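Local atomic coordinates of saposin-like protein (Necator americanus, PDB entry 3S63), a protein that is a hookworm member of the saposin-like family that probably binds lipids and interacts with membranes. Residues 7-12 / 40-45; 12-17 / 33-38; 26-31 / 55-60. All coordinates share one frame; numbering follows the deposited sequence.

Interaction 1: residues 7-12 / 40-45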
ATOM      1  N   CYS A   7      -5.491   3.820   8.102  1.00 33.84           N
ATOM      2  CA  CYS A   7      -4.621   2.684   8.324  1.00 40.51           C
ATOM      3  C   CYS A   7      -5.136   1.453   7.571  1.00 40.94           C
ATOM      4  O   CYS A   7      -4.388   0.797   6.841  1.00 36.51           O
ATOM      5  CB  CYS A   7      -4.509   2.387   9.820  1.00 41.47           C
ATOM      6  SG  CYS A   7      -3.598   0.892  10.202  1.00 44.91           S
ATOM      7  N   ASP A   8      -6.418   1.146   7.756  1.00 37.56           N
ATOM      8  CA  ASP A   8      -7.034   0.031   7.062  1.00 35.46           C
ATOM      9  C   ASP A   8      -6.804   0.168   5.554  1.00 41.28           C
ATOM     10  O   ASP A   8      -6.313  -0.752   4.905  1.00 40.24           O
ATOM     11  CB  ASP A   8      -8.529  -0.050   7.388  1.00 35.12           C
ATOM     12  CG  ASP A   8      -8.801  -0.478   8.835  1.00 38.08           C
ATOM     13  OD1 ASP A   8      -7.870  -0.937   9.528  1.00 35.96           O
ATOM     14  OD2 ASP A   8      -9.959  -0.366   9.283  1.00 45.15           O
ATOM     15  N   LEU A   9      -7.128   1.331   5.000  1.00 40.83           N
ATOM     16  CA  LEU A   9      -6.970   1.548   3.570  1.00 39.55           C
ATOM     17  C   LEU A   9      -5.535   1.317   3.080  1.00 38.93           C
ATOM     18  O   LEU A   9      -5.316   0.771   2.003  1.00 41.99           O
ATOM     19  CB  LEU A   9      -7.484   2.934   3.169  1.00 36.46           C
ATOM     20  CG  LEU A   9      -8.987   3.120   3.402  1.00 37.73           C
ATOM     21  CD1 LEU A   9      -9.459   4.402   2.788  1.00 39.51           C
ATOM     22  CD2 LEU A   9      -9.769   1.970   2.807  1.00 45.09           C
ATOM     23  N   CYS A  10      -4.548   1.722   3.857  1.00 31.58           N
ATOM     24  CA  CYS A  10      -3.186   1.480   3.434  1.00 32.19           C
ATOM     25  C   CYS A  10      -3.030  -0.017   3.206  1.00 35.40           C
ATOM     26  O   CYS A  10      -2.476  -0.449   2.200  1.00 32.06           O
ATOM     27  CB  CYS A  10      -2.199   1.955   4.500  1.00 29.77           C
ATOM     28  SG  CYS A  10      -0.469   1.899   3.970  1.00 30.81           S
ATOM     29  N   GLN A  11      -3.543  -0.795   4.154  1.00 34.40           N
ATOM     30  CA  GLN A  11      -3.372  -2.236   4.172  1.00 36.17           C
ATOM     31  C   GLN A  11      -4.120  -2.929   3.036  1.00 36.62           C
ATOM     32  O   GLN A  11      -3.558  -3.748   2.320  1.00 41.43           O
ATOM     33  CB  GLN A  11      -3.839  -2.797   5.515  1.00 35.11           C
ATOM     34  CG  GLN A  11      -2.989  -2.390   6.680  1.00 36.90           C
ATOM     35  CD  GLN A  11      -3.386  -3.103   7.950  1.00 47.66           C
ATOM     36  OE1 GLN A  11      -2.935  -4.216   8.210  1.00 58.30           O
ATOM     37  NE2 GLN A  11      -4.232  -2.469   8.752  1.00 46.29           N
ATOM     38  N   ILE A  12      -5.398  -2.615   2.899  1.00 31.23           N
ATOM     39  CA  ILE A  12      -6.216  -3.134   1.825  1.00 35.28           C
ATOM     40  C   ILE A  12      -5.579  -2.892   0.456  1.00 35.55           C
ATOM     41  O   ILE A  12      -5.570  -3.771  -0.399  1.00 37.03           O
ATOM     42  CB  ILE A  12      -7.598  -2.470   1.870  1.00 37.04           C
ATOM     43  CG1 ILE A  12      -8.262  -2.758   3.221  1.00 37.65           C
ATOM     44  CG2 ILE A  12      -8.459  -2.935   0.718  1.00 29.39           C
ATOM     45  CD1 ILE A  12      -9.567  -2.010   3.424  1.00 45.96           C
ATOM     46  N   LYS A  40      -7.569   4.344  -7.198  1.00 39.41           N
ATOM     47  CA  LYS A  40      -8.781   4.892  -7.790  1.00 39.97           C
ATOM     48  C   LYS A  40     -10.035   4.054  -7.551  1.00 40.09           C
ATOM     49  O   LYS A  40     -11.106   4.442  -7.976  1.00 46.33           O
ATOM     50  CB  LYS A  40      -8.566   5.139  -9.285  1.00 37.97           C
ATOM     51  CG  LYS A  40      -7.337   5.994  -9.563  1.00 38.60           C
ATOM     52  CD  LYS A  40      -7.061   6.180 -11.039  1.00 40.12           C
ATOM     53  CE  LYS A  40      -5.673   6.796 -11.254  1.00 43.30           C
ATOM     54  NZ  LYS A  40      -5.318   6.934 -12.702  1.00 39.65           N
ATOM     55  N   ARG A  41      -9.913   2.922  -6.868  1.00 51.54           N
ATOM     56  CA  ARG A  41     -11.090   2.154  -6.466  1.00 49.51           C
ATOM     57  C   ARG A  41     -11.729   2.730  -5.197  1.00 56.06           C
ATOM     58  O   ARG A  41     -12.809   2.305  -4.800  1.00 62.74           O
ATOM     59  CB  ARG A  41     -10.732   0.678  -6.220  1.00 54.65           C
ATOM     60  CG  ARG A  41     -10.458  -0.169  -7.476  1.00 59.62           C
ATOM     61  CD  ARG A  41     -10.147  -1.656  -7.117  1.00 64.48           C
ATOM     62  NE  ARG A  41     -11.069  -2.217  -6.120  1.00 69.87           N
ATOM     63  CZ  ARG A  41     -10.765  -2.459  -4.842  1.00 73.59           C
ATOM     64  NH1 ARG A  41      -9.545  -2.218  -4.382  1.00 66.39           N
ATOM     65  NH2 ARG A  41     -11.679  -2.958  -4.013  1.00 69.20           N
ATOM     66  N   HIS A  42     -11.061   3.683  -4.551  1.00 52.31           N
ATOM     67  CA  HIS A  42     -11.540   4.223  -3.275  1.00 54.19           C
ATOM     68  C   HIS A  42     -11.792   5.733  -3.322  1.00 54.58           C
ATOM     69  O   HIS A  42     -10.852   6.528  -3.231  1.00 55.41           O
ATOM     70  CB  HIS A  42     -10.545   3.914  -2.153  1.00 49.01           C
ATOM     71  CG  HIS A  42     -10.118   2.482  -2.096  1.00 55.30           C
ATOM     72  ND1 HIS A  42      -9.025   2.001  -2.786  1.00 58.69           N
ATOM     73  CD2 HIS A  42     -10.632   1.423  -1.425  1.00 57.52           C
ATOM     74  CE1 HIS A  42      -8.885   0.709  -2.543  1.00 53.34           C
ATOM     75  NE2 HIS A  42      -9.847   0.333  -1.721  1.00 54.18           N
ATOM     76  N   PHE A  43     -13.060   6.122  -3.431  1.00 58.03           N
ATOM     77  CA  PHE A  43     -13.432   7.526  -3.634  1.00 58.53           C
ATOM     78  C   PHE A  43     -12.689   8.488  -2.710  1.00 56.46           C
ATOM     79  O   PHE A  43     -12.001   9.398  -3.171  1.00 59.48           O
ATOM     80  CB  PHE A  43     -14.951   7.716  -3.497  1.00 56.40           C
ATOM     81  N   ASN A  44     -12.825   8.275  -1.408  1.00 52.02           N
ATOM     82  CA  ASN A  44     -12.301   9.207  -0.420  1.00 47.53           C
ATOM     83  C   ASN A  44     -10.801   9.114  -0.217  1.00 52.19           C
ATOM     84  O   ASN A  44     -10.200   9.937   0.469  1.00 57.35           O
ATOM     85  CB  ASN A  44     -13.000   8.979   0.918  1.00 58.17           C
ATOM     86  CG  ASN A  44     -14.475   9.319   0.868  1.00 62.84           C
ATOM     87  OD1 ASN A  44     -14.878  10.265   0.185  1.00 56.63           O
ATOM     88  ND2 ASN A  44     -15.293   8.548   1.589  1.00 56.69           N
ATOM     89  N   TYR A  45     -10.185   8.112  -0.815  1.00 43.43           N
ATOM     90  CA  TYR A  45      -8.803   7.813  -0.504  1.00 37.07           C
ATOM     91  C   TYR A  45      -7.918   8.099  -1.705  1.00 40.32           C
ATOM     92  O   TYR A  45      -6.704   8.199  -1.565  1.00 40.23           O
ATOM     93  CB  TYR A  45      -8.708   6.347  -0.093  1.00 37.90           C
ATOM     94  CG  TYR A  45      -7.361   5.884   0.372  1.00 35.33           C
ATOM     95  CD1 TYR A  45      -6.805   4.707  -0.117  1.00 34.95           C
ATOM     96  CD2 TYR A  45      -6.644   6.608   1.317  1.00 33.68           C
ATOM     97  CE1 TYR A  45      -5.560   4.269   0.331  1.00 36.01           C
ATOM     98  CE2 TYR A  45      -5.408   6.185   1.758  1.00 28.04           C
ATOM     99  CZ  TYR A  45      -4.872   5.016   1.268  1.00 32.66           C
ATOM    100  OH  TYR A  45      -3.644   4.607   1.705  1.00 31.70           O
TER

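Interaction 2: residues 12-17 / 33-38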
ATOM      1  N   ILE A  12      -5.398  -2.615   2.899  1.00 31.23           N
ATOM      2  CA  ILE A  12      -6.216  -3.134   1.825  1.00 35.28           C
ATOM      3  C   ILE A  12      -5.579  -2.892   0.456  1.00 35.55           C
ATOM      4  O   ILE A  12      -5.570  -3.771  -0.399  1.00 37.03           O
ATOM      5  CB  ILE A  12      -7.598  -2.470   1.870  1.00 37.04           C
ATOM      6  CG1 ILE A  12      -8.262  -2.758   3.221  1.00 37.65           C
ATOM      7  CG2 ILE A  12      -8.459  -2.935   0.718  1.00 29.39           C
ATOM      8  CD1 ILE A  12      -9.567  -2.010   3.424  1.00 45.96           C
ATOM      9  N   ALA A  13      -5.057  -1.689   0.253  1.00 30.32           N
ATOM     10  CA  ALA A  13      -4.505  -1.302  -1.030  1.00 26.41           C
ATOM     11  C   ALA A  13      -3.251  -2.082  -1.354  1.00 28.89           C
ATOM     12  O   ALA A  13      -3.093  -2.572  -2.463  1.00 32.28           O
ATOM     13  CB  ALA A  13      -4.225   0.196  -1.064  1.00 23.40           C
ATOM     14  N   LEU A  14      -2.347  -2.192  -0.393  1.00 35.43           N
ATOM     15  CA  LEU A  14      -1.069  -2.850  -0.634  1.00 34.75           C
ATOM     16  C   LEU A  14      -1.228  -4.357  -0.775  1.00 38.24           C
ATOM     17  O   LEU A  14      -0.453  -5.020  -1.463  1.00 39.49           O
ATOM     18  CB  LEU A  14      -0.096  -2.556   0.506  1.00 34.35           C
ATOM     19  CG  LEU A  14       0.372  -1.117   0.628  1.00 35.26           C
ATOM     20  CD1 LEU A  14       1.628  -1.085   1.442  1.00 32.44           C
ATOM     21  CD2 LEU A  14       0.615  -0.545  -0.751  1.00 34.20           C
ATOM     22  N   ARG A  15      -2.230  -4.897  -0.095  1.00 40.50           N
ATOM     23  CA  ARG A  15      -2.451  -6.332  -0.061  1.00 36.54           C
ATOM     24  C   ARG A  15      -3.106  -6.776  -1.348  1.00 36.10           C
ATOM     25  O   ARG A  15      -2.770  -7.817  -1.906  1.00 35.31           O
ATOM     26  CB  ARG A  15      -3.351  -6.668   1.118  1.00 40.65           C
ATOM     27  CG  ARG A  15      -3.732  -8.117   1.221  1.00 45.89           C
ATOM     28  CD  ARG A  15      -5.240  -8.246   1.268  1.00 49.81           C
ATOM     29  NE  ARG A  15      -5.760  -8.258   2.631  1.00 62.08           N
ATOM     30  CZ  ARG A  15      -6.890  -7.664   3.000  1.00 67.49           C
ATOM     31  NH1 ARG A  15      -7.610  -6.987   2.109  1.00 57.57           N
ATOM     32  NH2 ARG A  15      -7.293  -7.738   4.262  1.00 75.38           N
ATOM     33  N   THR A  16      -4.053  -5.966  -1.805  1.00 33.11           N
ATOM     34  CA  THR A  16      -4.779  -6.214  -3.037  1.00 33.34           C
ATOM     35  C   THR A  16      -3.840  -6.184  -4.244  1.00 35.35           C
ATOM     36  O   THR A  16      -3.899  -7.060  -5.096  1.00 33.76           O
ATOM     37  CB  THR A  16      -5.931  -5.201  -3.204  1.00 34.95           C
ATOM     38  OG1 THR A  16      -6.938  -5.460  -2.217  1.00 39.76           O
ATOM     39  CG2 THR A  16      -6.567  -5.324  -4.559  1.00 34.12           C
ATOM     40  N   VAL A  17      -2.961  -5.189  -4.302  1.00 35.31           N
ATOM     41  CA  VAL A  17      -1.980  -5.095  -5.379  1.00 29.12           C
ATOM     42  C   VAL A  17      -0.932  -6.212  -5.294  1.00 33.83           C
ATOM     43  O   VAL A  17      -0.475  -6.720  -6.320  1.00 36.02           O
ATOM     44  CB  VAL A  17      -1.274  -3.724  -5.401  1.00 27.57           C
ATOM     45  CG1 VAL A  17      -0.056  -3.756  -6.328  1.00 23.18           C
ATOM     46  CG2 VAL A  17      -2.262  -2.607  -5.780  1.00 24.02           C
ATOM     47  N   HIS A  33       1.924   1.415 -11.804  1.00 30.34           N
ATOM     48  CA  HIS A  33       0.731   1.449 -12.644  1.00 27.72           C
ATOM     49  C   HIS A  33      -0.469   0.794 -11.957  1.00 33.39           C
ATOM     50  O   HIS A  33      -1.607   1.255 -12.128  1.00 33.01           O
ATOM     51  CB  HIS A  33       1.005   0.796 -13.986  1.00 24.73           C
ATOM     52  N   GLN A  34      -0.217  -0.264 -11.172  1.00 34.41           N
ATOM     53  CA  GLN A  34      -1.281  -0.948 -10.416  1.00 32.23           C
ATOM     54  C   GLN A  34      -1.622  -0.286  -9.104  1.00 32.86           C
ATOM     55  O   GLN A  34      -2.790  -0.206  -8.737  1.00 36.65           O
ATOM     56  CB  GLN A  34      -0.944  -2.413 -10.144  1.00 34.80           C
ATOM     57  CG  GLN A  34      -1.451  -3.365 -11.216  1.00 45.86           C
ATOM     58  CD  GLN A  34      -2.965  -3.366 -11.347  1.00 39.31           C
ATOM     59  OE1 GLN A  34      -3.691  -3.430 -10.346  1.00 38.09           O
ATOM     60  NE2 GLN A  34      -3.447  -3.295 -12.584  1.00 35.94           N
ATOM     61  N   LEU A  35      -0.602   0.161  -8.378  1.00 29.83           N
ATOM     62  CA  LEU A  35      -0.841   0.929  -7.165  1.00 26.35           C
ATOM     63  C   LEU A  35      -1.781   2.091  -7.497  1.00 28.12           C
ATOM     64  O   LEU A  35      -2.809   2.268  -6.834  1.00 30.72           O
ATOM     65  CB  LEU A  35       0.476   1.392  -6.520  1.00 27.92           C
ATOM     66  CG  LEU A  35       1.309   0.347  -5.747  1.00 25.75           C
ATOM     67  CD1 LEU A  35       2.733   0.802  -5.527  1.00 22.52           C
ATOM     68  CD2 LEU A  35       0.672  -0.071  -4.422  1.00 21.04           C
ATOM     69  N   LYS A  36      -1.462   2.846  -8.548  1.00 36.25           N
ATOM     70  CA  LYS A  36      -2.335   3.938  -9.020  1.00 37.26           C
ATOM     71  C   LYS A  36      -3.764   3.482  -9.349  1.00 38.69           C
ATOM     72  O   LYS A  36      -4.730   4.106  -8.904  1.00 40.90           O
ATOM     73  CB  LYS A  36      -1.708   4.669 -10.219  1.00 34.57           C
ATOM     74  CG  LYS A  36      -0.501   5.517  -9.843  1.00 36.18           C
ATOM     75  CD  LYS A  36       0.335   5.982 -11.035  1.00 37.50           C
ATOM     76  CE  LYS A  36      -0.372   7.025 -11.896  1.00 50.46           C
ATOM     77  NZ  LYS A  36       0.591   7.738 -12.803  1.00 54.61           N
ATOM     78  N   HIS A  37      -3.894   2.396 -10.113  1.00 33.47           N
ATOM     79  CA  HIS A  37      -5.207   1.837 -10.451  1.00 32.81           C
ATOM     80  C   HIS A  37      -5.976   1.455  -9.190  1.00 34.95           C
ATOM     81  O   HIS A  37      -7.183   1.655  -9.093  1.00 39.44           O
ATOM     82  CB  HIS A  37      -5.058   0.618 -11.385  1.00 37.44           C
ATOM     83  CG  HIS A  37      -6.341  -0.130 -11.621  1.00 44.69           C
ATOM     84  ND1 HIS A  37      -6.847  -1.052 -10.726  1.00 47.08           N
ATOM     85  CD2 HIS A  37      -7.222  -0.089 -12.650  1.00 40.82           C
ATOM     86  CE1 HIS A  37      -7.987  -1.539 -11.187  1.00 38.65           C
ATOM     87  NE2 HIS A  37      -8.236  -0.971 -12.353  1.00 39.84           N
ATOM     88  N   GLU A  38      -5.266   0.909  -8.216  1.00 30.42           N
ATOM     89  CA  GLU A  38      -5.906   0.448  -7.004  1.00 33.42           C
ATOM     90  C   GLU A  38      -6.325   1.623  -6.121  1.00 38.02           C
ATOM     91  O   GLU A  38      -7.324   1.542  -5.397  1.00 39.86           O
ATOM     92  CB  GLU A  38      -4.986  -0.521  -6.257  1.00 30.13           C
ATOM     93  CG  GLU A  38      -5.400  -0.790  -4.829  1.00 32.25           C
ATOM     94  CD  GLU A  38      -6.726  -1.518  -4.707  1.00 35.15           C
ATOM     95  OE1 GLU A  38      -7.076  -2.295  -5.617  1.00 38.05           O
ATOM     96  OE2 GLU A  38      -7.414  -1.331  -3.685  1.00 34.98           O
TER

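Interaction 3: residues 26-31 / 55-60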
ATOM      1  N   PRO A  26       6.883  -7.420 -11.194  1.00 36.57           N
ATOM      2  CA  PRO A  26       7.783  -7.418 -12.348  1.00 33.92           C
ATOM      3  C   PRO A  26       8.788  -6.274 -12.299  1.00 42.25           C
ATOM      4  O   PRO A  26       9.966  -6.482 -12.578  1.00 51.24           O
ATOM      5  CB  PRO A  26       6.831  -7.237 -13.539  1.00 34.11           C
ATOM      6  CG  PRO A  26       5.436  -7.385 -12.991  1.00 34.46           C
ATOM      7  CD  PRO A  26       5.518  -7.001 -11.546  1.00 37.71           C
ATOM      8  N   SER A  27       8.327  -5.078 -11.958  1.00 34.40           N
ATOM      9  CA  SER A  27       9.190  -3.907 -11.943  1.00 35.58           C
ATOM     10  C   SER A  27       8.465  -2.747 -11.256  1.00 38.23           C
ATOM     11  O   SER A  27       7.229  -2.703 -11.243  1.00 37.22           O
ATOM     12  CB  SER A  27       9.581  -3.514 -13.369  1.00 33.40           C
ATOM     13  OG  SER A  27       8.509  -2.853 -14.026  1.00 35.06           O
ATOM     14  N   ARG A  28       9.225  -1.815 -10.683  1.00 30.78           N
ATOM     15  CA  ARG A  28       8.618  -0.670 -10.016  1.00 27.73           C
ATOM     16  C   ARG A  28       7.646   0.070 -10.937  1.00 33.24           C
ATOM     17  O   ARG A  28       6.535   0.378 -10.520  1.00 35.27           O
ATOM     18  CB  ARG A  28       9.688   0.277  -9.515  1.00 29.26           C
ATOM     19  CG  ARG A  28       9.530   0.727  -8.084  1.00 26.95           C
ATOM     20  CD  ARG A  28      10.760   1.530  -7.707  1.00 29.33           C
ATOM     21  NE  ARG A  28      10.428   2.877  -7.242  1.00 32.88           N
ATOM     22  CZ  ARG A  28      11.183   3.949  -7.449  1.00 30.93           C
ATOM     23  NH1 ARG A  28      12.320   3.860  -8.129  1.00 31.26           N
ATOM     24  NH2 ARG A  28      10.796   5.116  -6.976  1.00 36.71           N
ATOM     25  N   ARG A  29       8.042   0.351 -12.181  1.00 29.03           N
ATOM     26  CA  ARG A  29       7.125   1.034 -13.095  1.00 30.10           C
ATOM     27  C   ARG A  29       5.800   0.298 -13.152  1.00 33.05           C
ATOM     28  O   ARG A  29       4.748   0.926 -13.087  1.00 33.87           O
ATOM     29  CB  ARG A  29       7.718   1.200 -14.513  1.00 29.09           C
ATOM     30  N   LYS A  30       5.847  -1.032 -13.259  1.00 36.94           N
ATOM     31  CA  LYS A  30       4.621  -1.824 -13.339  1.00 32.73           C
ATOM     32  C   LYS A  30       3.866  -1.851 -12.028  1.00 35.71           C
ATOM     33  O   LYS A  30       2.655  -1.685 -12.011  1.00 41.65           O
ATOM     34  CB  LYS A  30       4.898  -3.250 -13.790  1.00 37.36           C
ATOM     35  CG  LYS A  30       3.632  -4.018 -14.160  1.00 39.12           C
ATOM     36  CD  LYS A  30       3.016  -3.489 -15.454  1.00 42.57           C
ATOM     37  CE  LYS A  30       1.522  -3.830 -15.577  1.00 47.77           C
ATOM     38  NZ  LYS A  30       1.226  -5.290 -15.390  1.00 42.69           N
ATOM     39  N   LEU A  31       4.582  -2.082 -10.934  1.00 34.65           N
ATOM     40  CA  LEU A  31       4.008  -1.977  -9.601  1.00 34.05           C
ATOM     41  C   LEU A  31       3.201  -0.684  -9.445  1.00 36.75           C
ATOM     42  O   LEU A  31       2.077  -0.690  -8.947  1.00 37.51           O
ATOM     43  CB  LEU A  31       5.128  -1.984  -8.567  1.00 37.95           C
ATOM     44  CG  LEU A  31       4.840  -2.672  -7.233  1.00 39.83           C
ATOM     45  CD1 LEU A  31       5.676  -2.062  -6.142  1.00 32.85           C
ATOM     46  CD2 LEU A  31       3.367  -2.593  -6.878  1.00 40.04           C
ATOM     47  N   VAL A  55       5.386   8.914  -3.465  1.00 29.96           N
ATOM     48  CA  VAL A  55       6.549   9.183  -2.645  1.00 30.07           C
ATOM     49  C   VAL A  55       7.258   7.893  -2.253  1.00 33.82           C
ATOM     50  O   VAL A  55       8.487   7.831  -2.260  1.00 35.05           O
ATOM     51  CB  VAL A  55       6.154   9.937  -1.362  1.00 33.27           C
ATOM     52  CG1 VAL A  55       7.380  10.227  -0.515  1.00 31.07           C
ATOM     53  CG2 VAL A  55       5.441  11.219  -1.708  1.00 31.59           C
ATOM     54  N   ASN A  56       6.479   6.861  -1.930  1.00 32.57           N
ATOM     55  CA  ASN A  56       7.023   5.661  -1.297  1.00 30.53           C
ATOM     56  C   ASN A  56       7.071   4.401  -2.129  1.00 29.86           C
ATOM     57  O   ASN A  56       7.190   3.316  -1.562  1.00 31.80           O
ATOM     58  CB  ASN A  56       6.247   5.336  -0.018  1.00 30.95           C
ATOM     59  CG  ASN A  56       6.382   6.405   1.016  1.00 32.18           C
ATOM     60  OD1 ASN A  56       7.428   6.528   1.654  1.00 34.72           O
ATOM     61  ND2 ASN A  56       5.331   7.200   1.192  1.00 29.70           N
ATOM     62  N   SER A  57       6.969   4.515  -3.451  1.00 33.63           N
ATOM     63  CA  SER A  57       6.881   3.313  -4.289  1.00 29.68           C
ATOM     64  C   SER A  57       8.134   2.450  -4.183  1.00 30.13           C
ATOM     65  O   SER A  57       8.060   1.243  -4.349  1.00 33.26           O
ATOM     66  CB  SER A  57       6.541   3.639  -5.757  1.00 28.69           C
ATOM     67  OG  SER A  57       7.592   4.298  -6.455  1.00 29.66           O
ATOM     68  N   ASP A  58       9.276   3.073  -3.902  1.00 29.83           N
ATOM     69  CA  ASP A  58      10.527   2.341  -3.739  1.00 26.44           C
ATOM     70  C   ASP A  58      10.506   1.492  -2.481  1.00 28.48           C
ATOM     71  O   ASP A  58      10.920   0.341  -2.497  1.00 31.65           O
ATOM     72  CB  ASP A  58      11.740   3.282  -3.758  1.00 30.41           C
ATOM     73  CG  ASP A  58      11.657   4.410  -2.708  1.00 35.02           C
ATOM     74  OD1 ASP A  58      10.642   4.535  -1.987  1.00 31.08           O
ATOM     75  OD2 ASP A  58      12.628   5.191  -2.614  1.00 32.15           O
ATOM     76  N   LEU A  59      10.005   2.052  -1.390  1.00 29.29           N
ATOM     77  CA  LEU A  59       9.882   1.295  -0.156  1.00 25.58           C
ATOM     78  C   LEU A  59       8.859   0.175  -0.320  1.00 29.89           C
ATOM     79  O   LEU A  59       9.107  -0.954   0.087  1.00 33.53           O
ATOM     80  CB  LEU A  59       9.485   2.205   0.995  1.00 27.77           C
ATOM     81  CG  LEU A  59       9.139   1.492   2.303  1.00 29.99           C
ATOM     82  CD1 LEU A  59      10.382   1.319   3.178  1.00 26.82           C
ATOM     83  CD2 LEU A  59       8.045   2.263   3.043  1.00 26.58           C
ATOM     84  N   ILE A  60       7.711   0.475  -0.925  1.00 30.47           N
ATOM     85  CA  ILE A  60       6.708  -0.561  -1.179  1.00 29.45           C
ATOM     86  C   ILE A  60       7.211  -1.657  -2.121  1.00 29.73           C
ATOM     87  O   ILE A  60       6.915  -2.821  -1.925  1.00 34.89           O
ATOM     88  CB  ILE A  60       5.410   0.036  -1.734  1.00 28.74           C
ATOM     89  CG1 ILE A  60       4.911   1.115  -0.789  1.00 27.39           C
ATOM     90  CG2 ILE A  60       4.355  -1.039  -1.910  1.00 27.06           C
ATOM     91  CD1 ILE A  60       3.909   2.053  -1.432  1.00 36.48           C
TER

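Interaction 1: residues 7-12 / 40-45
L9 and Y45 meet across this contact by aliphatic packing against an aromatic face. The evidence for a CH-pi interaction is the position of L9 CB, which stands 3.7 Å from the centroid of the Y45 ring and 12° off its normal, almost directly over the middle. One branch of the leucine continues back along the tyrosine: L9 CD1 lies 3.5 Å from Y45 CG, beside the root of the ring, and the two side chains run past each other in opposite directions. The Y45 ring swings away from its backbone N (chi1 -175°), which carries it over the helix, and its OH ends 3.6 Å from C10 CA.

H42 adds a looser border. Its imidazole is met obliquely by L9 CD2, 4.4 Å from H42 CD2, and by I12 CG2, 4.3 Å from H42 NE2, distances that mark marginal packing. A weak hydrogen bond from H42 ND1 to E38 O ties the ring back to the end of the preceding helix.

The loop between helices 28-39 and 46-65 is thus laid against helix 3-20. L1 also touches L9 and Y45, L52 of helix 46-65 packs on Y45, and the C10-C75 disulfide links helix 3-20 to helix 71-77.

Interaction 2: residues 12-17 / 33-38
Segments 12-17 and 33-38 are helical, with axes that approach to 9.7 Å and N-to-C directions 130° apart, inclined by 50° from antiparallel, and their CA atoms come nearest at A13 with E38 and at V17 with L35. V17 fills the middle: its CG2 branch rests on the aliphatic part of E38, 3.5 Å from E38 CB, while its CG1 branch lies 4.1 Å from Q34 CB. Deeper in, L14 and L35 meet through one methyl each, L14 CD2 to L35 CD2 at 3.7 Å.

In E38 a bend at chi2 (66°) sets the carboxylate beside T16. There the T16 methyl CG2 lies against E38 OE1 in van der Waals contact, not a hydrogen bond, and the two side chains cross at about a right angle. The charge itself is met by R41, in a salt bridge to E38 OE2. T16 turns its hydroxyl to its own helix instead: OG1 donates to I12 O at 2.8 Å, and that oxygen also accepts from T16 N on the opposite face of the carbonyl plane.

Flanked by M53 of helix 46-65 and, beside L14, by V74 of helix 71-77, this is interhelical core packing of the disulfide-linked, all-helical saposin fold.

Interaction 3: residues 26-31 / 55-60
R28 and S57 join the start of helix 28-39 to helix 46-65, a side-chain hydrogen-bonded contact between two helices of the saposin fold, with R28 exposed and S57 buried. S57 OG accepts two N-H groups of the guanidinium. The bond from R28 NE to S57 OG is 3.3 Å long with an angle of 146° at the hydrogen, and its acceptor sits 18° out of the guanidinium plane; the second, from R28 NH2 to the same S57 OG, is weak. Together they would help keep this edge of the guanidinium turned to the serine.

D58 supplies a different surface. Its CB stands over one face of the guanidinium, 3.8 Å from R28 CZ, but the carboxylate forms no salt bridge here: R28 NH2 and D58 OD2 are 4.7 Å apart, so any attraction is probably longer-range. D58 OD1 instead receives a weak bond from L59 N, where the helix is kinked and the N atoms of D58 and L59 lack a bond to the preceding turn. N56 ND2 is satisfied by L52 O. S27 is the N-cap of helix 28-39, its OG taking a weak bond from K30 N, and S27 O accepts from L31 N at 2.7 Å.

L31, buried and touching F61 and M64, puts its CD1 4.3 Å from I60 C.

How the interactions relate
Helix 3-20 carries one side of interactions 1 and 2, which share I12 and have centres 9 Å apart; along the chain, interaction 2 is nested inside the loop closed by interaction 1. Helix 28-39 then connects interaction 2 to interaction 3, whose centres are 11 Å apart and whose segments alternate in sequence. These two touch, V17 CG1 to L31 CD2 at 3.7 Å and L14 CD2 to I60 CG2 at 3.9 Å, which makes their apolar sides continuous. Interactions 1 and 3, also alternating, lie on opposite sides of the chain's centre, about 17 Å apart between centres. Together they hold helix 3-20, helix 28-39, the loop after it and helix 46-65 against one another, as in the helical saposin fold.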